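Local structure of clostripain-related protein (6N9J) at residues A[253-258]-A[364-369]; A[309-314]-A[342-347]. The protein is a secreted C11 cysteine protease of the clostripain family that probably cleaves peptide bonds in proteins and is inactivated by an irreversible peptide inhibitor. All blocks are in the same frame, centred on the assembly; numbering follows the deposited sequence.

How the interactions relate
Helices 248-259 and 301-314 pack against each other, and each takes part in one of the two contacts through other side chains. In interaction 1, helix 248-259 meets the short C-terminal helix 365-369; in interaction 2, helix 301-314 meets the loop and short strand at 342-347. The contacts lie about 13 Å apart, centre to centre, and they touch where A254 CB packs on M310 CG at 3.7 Å. Along the chain, interaction 2 is nested inside the loop that interaction 1 closes. Both lie on the same side of the chain's centre, their own centres about 22 Å from it for interaction 1 and about 15 Å for interaction 2; the first is farther out and partly buried, the second is buried.

Interaction 1: A[253-258]-A[364-369]; sequences AATRDV and VEWYSA
R256 and T255, neighbours on one helix, reach the 364-369 segment at two separate points. The R256 chain lies alongside the last backbone carbonyl of that segment: its CD comes within 3.3 Å of A369 O, with CG a little farther at 3.8 Å. This is a contact of methylenes with a carbonyl oxygen, and A369 O lies near the plane of the guanidinium, at its edge. A bend at chi3 (-17°) folds the chain back, and A253 CA lies over one guanidinium face, 4.0 Å from its plane and offset toward the rim. T255 makes the second touch, its OG1 approaching the W366 indole obliquely, 4.1 Å from both CH2 and CZ2. That hydroxyl is not spent on the ring: it is hydrogen-bonded to L251 O, one turn back in its own helix. On the other segment, E365 O accepts from both A369 N and S368 OG, the latter at 3.1 Å. Farther out, W366 meets Y170 edge-to-face and W372 with planes about 50° apart, while R256 also touches D371. The contact thus joins the C-terminal helix 365-369 to helix 248-259, with helix 166-171 packing against the former and helix 301-314 against the latter.

Interaction 2: A[309-314]-A[342-347]; sequences EMYKNA and EGVSTY
Y311 points its ring from helix 301-314 into the loop at E342, and its hydroxyl carries almost the whole contact. OH donates a hydrogen bond of 3.1 Å to E342 O, which sits in the plane of the ring at its edge. The approach to the carbonyl is steep: the C=O...OH angle is 105° and the donor stands 72° out of the carbonyl plane, above it and off the lone pairs. With CG anti to the helix backbone N (chi1 -170°), the ring extends away from its helix and sets the phenol oxygen among three neighbours. Besides the carbonyl, E342 CB approaches OH to 3.4 Å and V344 CB to 3.9 Å, the latter joined by the CG2 methyl. The E342 carboxylate turns away through a bend at chi2, its plane 80° from the ring, and has a long, weak ion pair with K318. M291 of helix 290-297 touches both Y311 and E342. E342 N is hydrogen-bonded to D289 OD1. The arrangement is a tyrosine hydroxyl-to-backbone hydrogen bond joining helix 301-314 to the loop leading into strand 345-346, which pairs with strand 288-289 in a two-stranded antiparallel sheet beside the large mixed sheet of this clan CD peptidase.

Interaction 1: A[253-258]-A[364-369]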
ATOM      1  N   ALA A 253       9.416  -4.579  20.402  1.00 22.89           N
ATOM      2  CA  ALA A 253      10.191  -4.848  21.611  1.00 23.50           C
ATOM      3  C   ALA A 253      11.524  -4.089  21.599  1.00 24.89           C
ATOM      4  O   ALA A 253      11.969  -3.597  22.627  1.00 26.38           O
ATOM      5  CB  ALA A 253      10.432  -6.346  21.771  1.00 23.55           C
ATOM      6  N   ALA A 254      12.158  -3.985  20.434  1.00 25.60           N
ATOM      7  CA  ALA A 254      13.407  -3.232  20.334  1.00 23.94           C
ATOM      8  C   ALA A 254      13.135  -1.743  20.524  1.00 26.06           C
ATOM      9  O   ALA A 254      13.967  -1.026  21.061  1.00 26.90           O
ATOM     10  CB  ALA A 254      14.091  -3.484  18.998  1.00 20.97           C
ATOM     11  N   THR A 255      11.961  -1.288  20.089  1.00 23.61           N
ATOM     12  CA  THR A 255      11.568   0.111  20.251  1.00 23.47           C
ATOM     13  C   THR A 255      11.401   0.487  21.719  1.00 26.74           C
ATOM     14  O   THR A 255      11.856   1.540  22.153  1.00 24.46           O
ATOM     15  CB  THR A 255      10.253   0.414  19.500  1.00 23.70           C
ATOM     16  OG1 THR A 255      10.455   0.226  18.097  1.00 22.89           O
ATOM     17  CG2 THR A 255       9.789   1.853  19.761  1.00 21.48           C
ATOM     18  N   ARG A 256      10.749  -0.386  22.476  1.00 32.34           N
ATOM     19  CA  ARG A 256      10.489  -0.138  23.883  1.00 38.35           C
ATOM     20  C   ARG A 256      11.798   0.063  24.629  1.00 44.11           C
ATOM     21  O   ARG A 256      11.924   0.978  25.432  1.00 45.18           O
ATOM     22  CB  ARG A 256       9.691  -1.288  24.492  1.00 42.71           C
ATOM     23  CG  ARG A 256       8.338  -1.495  23.822  1.00 47.31           C
ATOM     24  CD  ARG A 256       7.523  -2.622  24.449  1.00 52.59           C
ATOM     25  NE  ARG A 256       8.343  -3.506  25.268  1.00 56.96           N
ATOM     26  CZ  ARG A 256       8.263  -4.831  25.247  1.00 59.15           C
ATOM     27  NH1 ARG A 256       7.393  -5.432  24.442  1.00 57.96           N
ATOM     28  NH2 ARG A 256       9.057  -5.555  26.030  1.00 61.34           N
ATOM     29  N   ASP A 257      12.781  -0.776  24.324  1.00 46.84           N
ATOM     30  CA  ASP A 257      14.083  -0.699  24.972  1.00 49.86           C
ATOM     31  C   ASP A 257      14.787   0.621  24.689  1.00 43.57           C
ATOM     32  O   ASP A 257      15.472   1.165  25.561  1.00 44.59           O
ATOM     33  CB  ASP A 257      14.962  -1.866  24.525  1.00 57.03           C
ATOM     34  CG  ASP A 257      14.415  -3.204  24.968  1.00 63.17           C
ATOM     35  OD1 ASP A 257      13.386  -3.226  25.680  1.00 64.81           O
ATOM     36  OD2 ASP A 257      15.015  -4.234  24.595  1.00 66.35           O
ATOM     37  N   VAL A 258      14.625   1.132  23.472  1.00 34.12           N
ATOM     38  CA  VAL A 258      15.235   2.403  23.109  1.00 29.43           C
ATOM     39  C   VAL A 258      14.597   3.529  23.923  1.00 29.74           C
ATOM     40  O   VAL A 258      15.296   4.370  24.487  1.00 29.02           O
ATOM     41  CB  VAL A 258      15.110   2.683  21.596  1.00 26.98           C
ATOM     42  CG1 VAL A 258      15.350   4.145  21.286  1.00 24.12           C
ATOM     43  CG2 VAL A 258      16.091   1.820  20.825  1.00 27.27           C
ATOM     44  N   VAL A 364      -4.752   2.861  17.727  1.00 26.84           N
ATOM     45  CA  VAL A 364      -3.568   2.404  17.013  1.00 25.22           C
ATOM     46  C   VAL A 364      -2.733   1.521  17.932  1.00 25.11           C
ATOM     47  O   VAL A 364      -2.106   2.015  18.868  1.00 26.16           O
ATOM     48  CB  VAL A 364      -2.732   3.583  16.503  1.00 24.69           C
ATOM     49  CG1 VAL A 364      -1.405   3.092  15.936  1.00 25.40           C
ATOM     50  CG2 VAL A 364      -3.521   4.344  15.456  1.00 20.75           C
ATOM     51  N   GLU A 365      -2.736   0.215  17.659  1.00 25.01           N
ATOM     52  CA  GLU A 365      -2.102  -0.774  18.530  1.00 23.15           C
ATOM     53  C   GLU A 365      -0.619  -0.506  18.717  1.00 21.43           C
ATOM     54  O   GLU A 365      -0.046  -0.844  19.757  1.00 22.07           O
ATOM     55  CB  GLU A 365      -2.303  -2.190  17.973  1.00 23.30           C
ATOM     56  N   TRP A 366      -0.006   0.116  17.713  1.00 20.03           N
ATOM     57  CA  TRP A 366       1.430   0.377  17.726  1.00 20.40           C
ATOM     58  C   TRP A 366       1.836   1.262  18.908  1.00 24.84           C
ATOM     59  O   TRP A 366       2.925   1.114  19.463  1.00 24.97           O
ATOM     60  CB  TRP A 366       1.863   1.019  16.404  1.00 19.52           C
ATOM     61  CG  TRP A 366       3.315   1.399  16.377  1.00 22.40           C
ATOM     62  CD1 TRP A 366       3.830   2.662  16.433  1.00 21.19           C
ATOM     63  CD2 TRP A 366       4.442   0.509  16.300  1.00 22.91           C
ATOM     64  NE1 TRP A 366       5.204   2.616  16.388  1.00 22.18           N
ATOM     65  CE2 TRP A 366       5.605   1.307  16.306  1.00 23.40           C
ATOM     66  CE3 TRP A 366       4.579  -0.880  16.218  1.00 23.23           C
ATOM     67  CZ2 TRP A 366       6.893   0.761  16.240  1.00 23.99           C
ATOM     68  CZ3 TRP A 366       5.859  -1.425  16.147  1.00 24.63           C
ATOM     69  CH2 TRP A 366       6.997  -0.607  16.158  1.00 25.11           C
ATOM     70  N   TYR A 367       0.943   2.173  19.282  1.00 25.37           N
ATOM     71  CA  TYR A 367       1.143   3.083  20.407  1.00 26.73           C
ATOM     72  C   TYR A 367       1.424   2.360  21.724  1.00 26.56           C
ATOM     73  O   TYR A 367       2.373   2.684  22.438  1.00 27.84           O
ATOM     74  CB  TYR A 367      -0.093   3.971  20.540  1.00 28.22           C
ATOM     75  CG  TYR A 367      -0.102   4.921  21.706  1.00 30.89           C
ATOM     76  CD1 TYR A 367       0.688   6.063  21.705  1.00 32.60           C
ATOM     77  CD2 TYR A 367      -0.944   4.705  22.787  1.00 31.90           C
ATOM     78  CE1 TYR A 367       0.664   6.950  22.770  1.00 34.23           C
ATOM     79  CE2 TYR A 367      -0.980   5.586  23.851  1.00 33.62           C
ATOM     80  CZ  TYR A 367      -0.173   6.705  23.835  1.00 34.66           C
ATOM     81  OH  TYR A 367      -0.207   7.579  24.888  1.00 37.12           O
ATOM     82  N   SER A 368       0.593   1.380  22.048  1.00 26.58           N
ATOM     83  CA  SER A 368       0.799   0.579  23.244  1.00 31.01           C
ATOM     84  C   SER A 368       1.818  -0.554  23.032  1.00 32.28           C
ATOM     85  O   SER A 368       2.506  -0.955  23.969  1.00 34.00           O
ATOM     86  CB  SER A 368      -0.535   0.009  23.719  1.00 34.56           C
ATOM     87  OG  SER A 368      -1.187  -0.682  22.666  1.00 38.38           O
ATOM     88  N   ALA A 369       1.930  -1.061  21.805  1.00 31.76           N
ATOM     89  CA  ALA A 369       2.832  -2.179  21.527  1.00 29.93           C
ATOM     90  C   ALA A 369       4.308  -1.784  21.635  1.00 28.37           C
ATOM     91  O   ALA A 369       5.132  -2.545  22.152  1.00 27.85           O
ATOM     92  CB  ALA A 369       2.545  -2.762  20.144  1.00 29.15           C
TER

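Interaction 2: A[309-314]-A[342-347]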
ATOM      1  N   GLU A 309      19.347  -3.551  13.954  1.00 25.23           N
ATOM      2  CA  GLU A 309      19.310  -4.947  13.516  1.00 26.88           C
ATOM      3  C   GLU A 309      17.876  -5.426  13.337  1.00 22.07           C
ATOM      4  O   GLU A 309      17.554  -6.035  12.329  1.00 22.25           O
ATOM      5  CB  GLU A 309      20.033  -5.862  14.506  1.00 30.87           C
ATOM      6  CG  GLU A 309      21.459  -5.450  14.850  1.00 37.72           C
ATOM      7  CD  GLU A 309      22.449  -5.731  13.734  1.00 42.28           C
ATOM      8  OE1 GLU A 309      22.008  -6.023  12.599  1.00 39.09           O
ATOM      9  OE2 GLU A 309      23.674  -5.669  14.002  1.00 46.63           O
ATOM     10  N   MET A 310      17.028  -5.154  14.326  1.00 21.46           N
ATOM     11  CA  MET A 310      15.632  -5.554  14.267  1.00 20.54           C
ATOM     12  C   MET A 310      14.927  -4.815  13.149  1.00 20.73           C
ATOM     13  O   MET A 310      14.020  -5.346  12.517  1.00 17.86           O
ATOM     14  CB  MET A 310      14.929  -5.285  15.599  1.00 19.00           C
ATOM     15  CG  MET A 310      15.476  -6.086  16.763  1.00 20.42           C
ATOM     16  SD  MET A 310      15.418  -7.887  16.579  1.00 18.26           S
ATOM     17  CE  MET A 310      17.100  -8.208  16.098  1.00 20.39           C
ATOM     18  N   TYR A 311      15.347  -3.575  12.921  1.00 23.78           N
ATOM     19  CA  TYR A 311      14.815  -2.789  11.813  1.00 22.94           C
ATOM     20  C   TYR A 311      15.184  -3.419  10.476  1.00 20.79           C
ATOM     21  O   TYR A 311      14.363  -3.497   9.571  1.00 18.35           O
ATOM     22  CB  TYR A 311      15.343  -1.361  11.874  1.00 22.70           C
ATOM     23  CG  TYR A 311      14.668  -0.406  10.925  1.00 23.90           C
ATOM     24  CD1 TYR A 311      15.058  -0.326   9.597  1.00 23.75           C
ATOM     25  CD2 TYR A 311      13.643   0.422  11.358  1.00 25.05           C
ATOM     26  CE1 TYR A 311      14.450   0.553   8.728  1.00 24.36           C
ATOM     27  CE2 TYR A 311      13.026   1.302  10.497  1.00 25.66           C
ATOM     28  CZ  TYR A 311      13.436   1.365   9.183  1.00 27.55           C
ATOM     29  OH  TYR A 311      12.826   2.240   8.313  1.00 31.44           O
ATOM     30  N   LYS A 312      16.442  -3.819  10.341  1.00 21.45           N
ATOM     31  CA  LYS A 312      16.911  -4.454   9.115  1.00 20.59           C
ATOM     32  C   LYS A 312      16.138  -5.745   8.841  1.00 21.62           C
ATOM     33  O   LYS A 312      15.815  -6.050   7.693  1.00 20.31           O
ATOM     34  CB  LYS A 312      18.415  -4.740   9.199  1.00 15.61           C
ATOM     35  N   ASN A 313      15.848  -6.498   9.905  1.00 24.29           N
ATOM     36  CA  ASN A 313      15.098  -7.753   9.786  1.00 24.48           C
ATOM     37  C   ASN A 313      13.666  -7.563   9.299  1.00 23.05           C
ATOM     38  O   ASN A 313      13.103  -8.456   8.655  1.00 21.84           O
ATOM     39  CB  ASN A 313      15.057  -8.492  11.130  1.00 25.41           C
ATOM     40  CG  ASN A 313      16.389  -9.124  11.496  1.00 25.51           C
ATOM     41  OD1 ASN A 313      17.290  -9.229  10.667  1.00 26.99           O
ATOM     42  ND2 ASN A 313      16.513  -9.552  12.747  1.00 23.46           N
ATOM     43  N   ALA A 314      13.068  -6.417   9.623  1.00 18.98           N
ATOM     44  CA  ALA A 314      11.668  -6.187   9.280  1.00 16.45           C
ATOM     45  C   ALA A 314      11.514  -5.505   7.927  1.00 16.40           C
ATOM     46  O   ALA A 314      10.598  -5.831   7.171  1.00 15.29           O
ATOM     47  CB  ALA A 314      10.979  -5.367  10.360  1.00 15.03           C
ATOM     48  N   GLU A 342      14.356   5.538   4.636  1.00 14.60           N
ATOM     49  CA  GLU A 342      14.634   4.198   5.111  1.00 17.19           C
ATOM     50  C   GLU A 342      13.447   3.274   4.890  1.00 19.57           C
ATOM     51  O   GLU A 342      13.480   2.103   5.279  1.00 21.25           O
ATOM     52  CB  GLU A 342      15.042   4.223   6.583  1.00 22.40           C
ATOM     53  CG  GLU A 342      16.375   4.952   6.850  1.00 26.75           C
ATOM     54  CD  GLU A 342      17.588   4.279   6.198  1.00 31.46           C
ATOM     55  OE1 GLU A 342      18.644   4.942   6.108  1.00 31.98           O
ATOM     56  OE2 GLU A 342      17.502   3.092   5.782  1.00 31.57           O
ATOM     57  N   GLY A 343      12.409   3.797   4.244  1.00 18.69           N
ATOM     58  CA  GLY A 343      11.364   2.949   3.708  1.00 22.36           C
ATOM     59  C   GLY A 343      10.075   2.841   4.495  1.00 24.51           C
ATOM     60  O   GLY A 343       9.125   2.223   4.017  1.00 23.83           O
ATOM     61  N   VAL A 344      10.032   3.413   5.697  1.00 24.17           N
ATOM     62  CA  VAL A 344       8.842   3.297   6.545  1.00 24.12           C
ATOM     63  C   VAL A 344       8.519   4.623   7.242  1.00 23.99           C
ATOM     64  O   VAL A 344       9.422   5.337   7.681  1.00 26.67           O
ATOM     65  CB  VAL A 344       9.012   2.182   7.612  1.00 24.11           C
ATOM     66  CG1 VAL A 344       7.729   2.007   8.427  1.00 23.74           C
ATOM     67  CG2 VAL A 344       9.373   0.873   6.949  1.00 25.85           C
ATOM     68  N   SER A 345       7.237   4.965   7.329  1.00 21.90           N
ATOM     69  CA  SER A 345       6.850   6.207   8.006  1.00 23.30           C
ATOM     70  C   SER A 345       6.265   5.931   9.382  1.00 21.61           C
ATOM     71  O   SER A 345       5.942   4.792   9.721  1.00 22.15           O
ATOM     72  CB  SER A 345       5.837   7.004   7.181  1.00 20.19           C
ATOM     73  OG  SER A 345       4.522   6.521   7.402  1.00 17.94           O
ATOM     74  N   THR A 346       6.127   6.996  10.160  1.00 19.67           N
ATOM     75  CA  THR A 346       5.565   6.931  11.491  1.00 19.39           C
ATOM     76  C   THR A 346       4.965   8.289  11.841  1.00 21.59           C
ATOM     77  O   THR A 346       5.323   9.315  11.246  1.00 18.68           O
ATOM     78  CB  THR A 346       6.634   6.554  12.549  1.00 25.16           C
ATOM     79  OG1 THR A 346       6.021   6.386  13.835  1.00 24.00           O
ATOM     80  CG2 THR A 346       7.689   7.645  12.653  1.00 27.78           C
ATOM     81  N   TYR A 347       4.053   8.293  12.807  1.00 21.86           N
ATOM     82  CA  TYR A 347       3.558   9.534  13.367  1.00 22.69           C
ATOM     83  C   TYR A 347       4.414   9.950  14.572  1.00 24.25           C
ATOM     84  O   TYR A 347       4.743   9.126  15.435  1.00 25.60           O
ATOM     85  CB  TYR A 347       2.098   9.387  13.771  1.00 23.13           C
ATOM     86  CG  TYR A 347       1.488  10.658  14.287  1.00 22.24           C
ATOM     87  CD1 TYR A 347       1.348  11.765  13.458  1.00 21.66           C
ATOM     88  CD2 TYR A 347       1.040  10.754  15.593  1.00 25.45           C
ATOM     89  CE1 TYR A 347       0.791  12.937  13.919  1.00 24.46           C
ATOM     90  CE2 TYR A 347       0.477  11.929  16.069  1.00 26.63           C
ATOM     91  CZ  TYR A 347       0.354  13.014  15.226  1.00 27.95           C
ATOM     92  OH  TYR A 347      -0.203  14.185  15.692  1.00 33.08           O
TER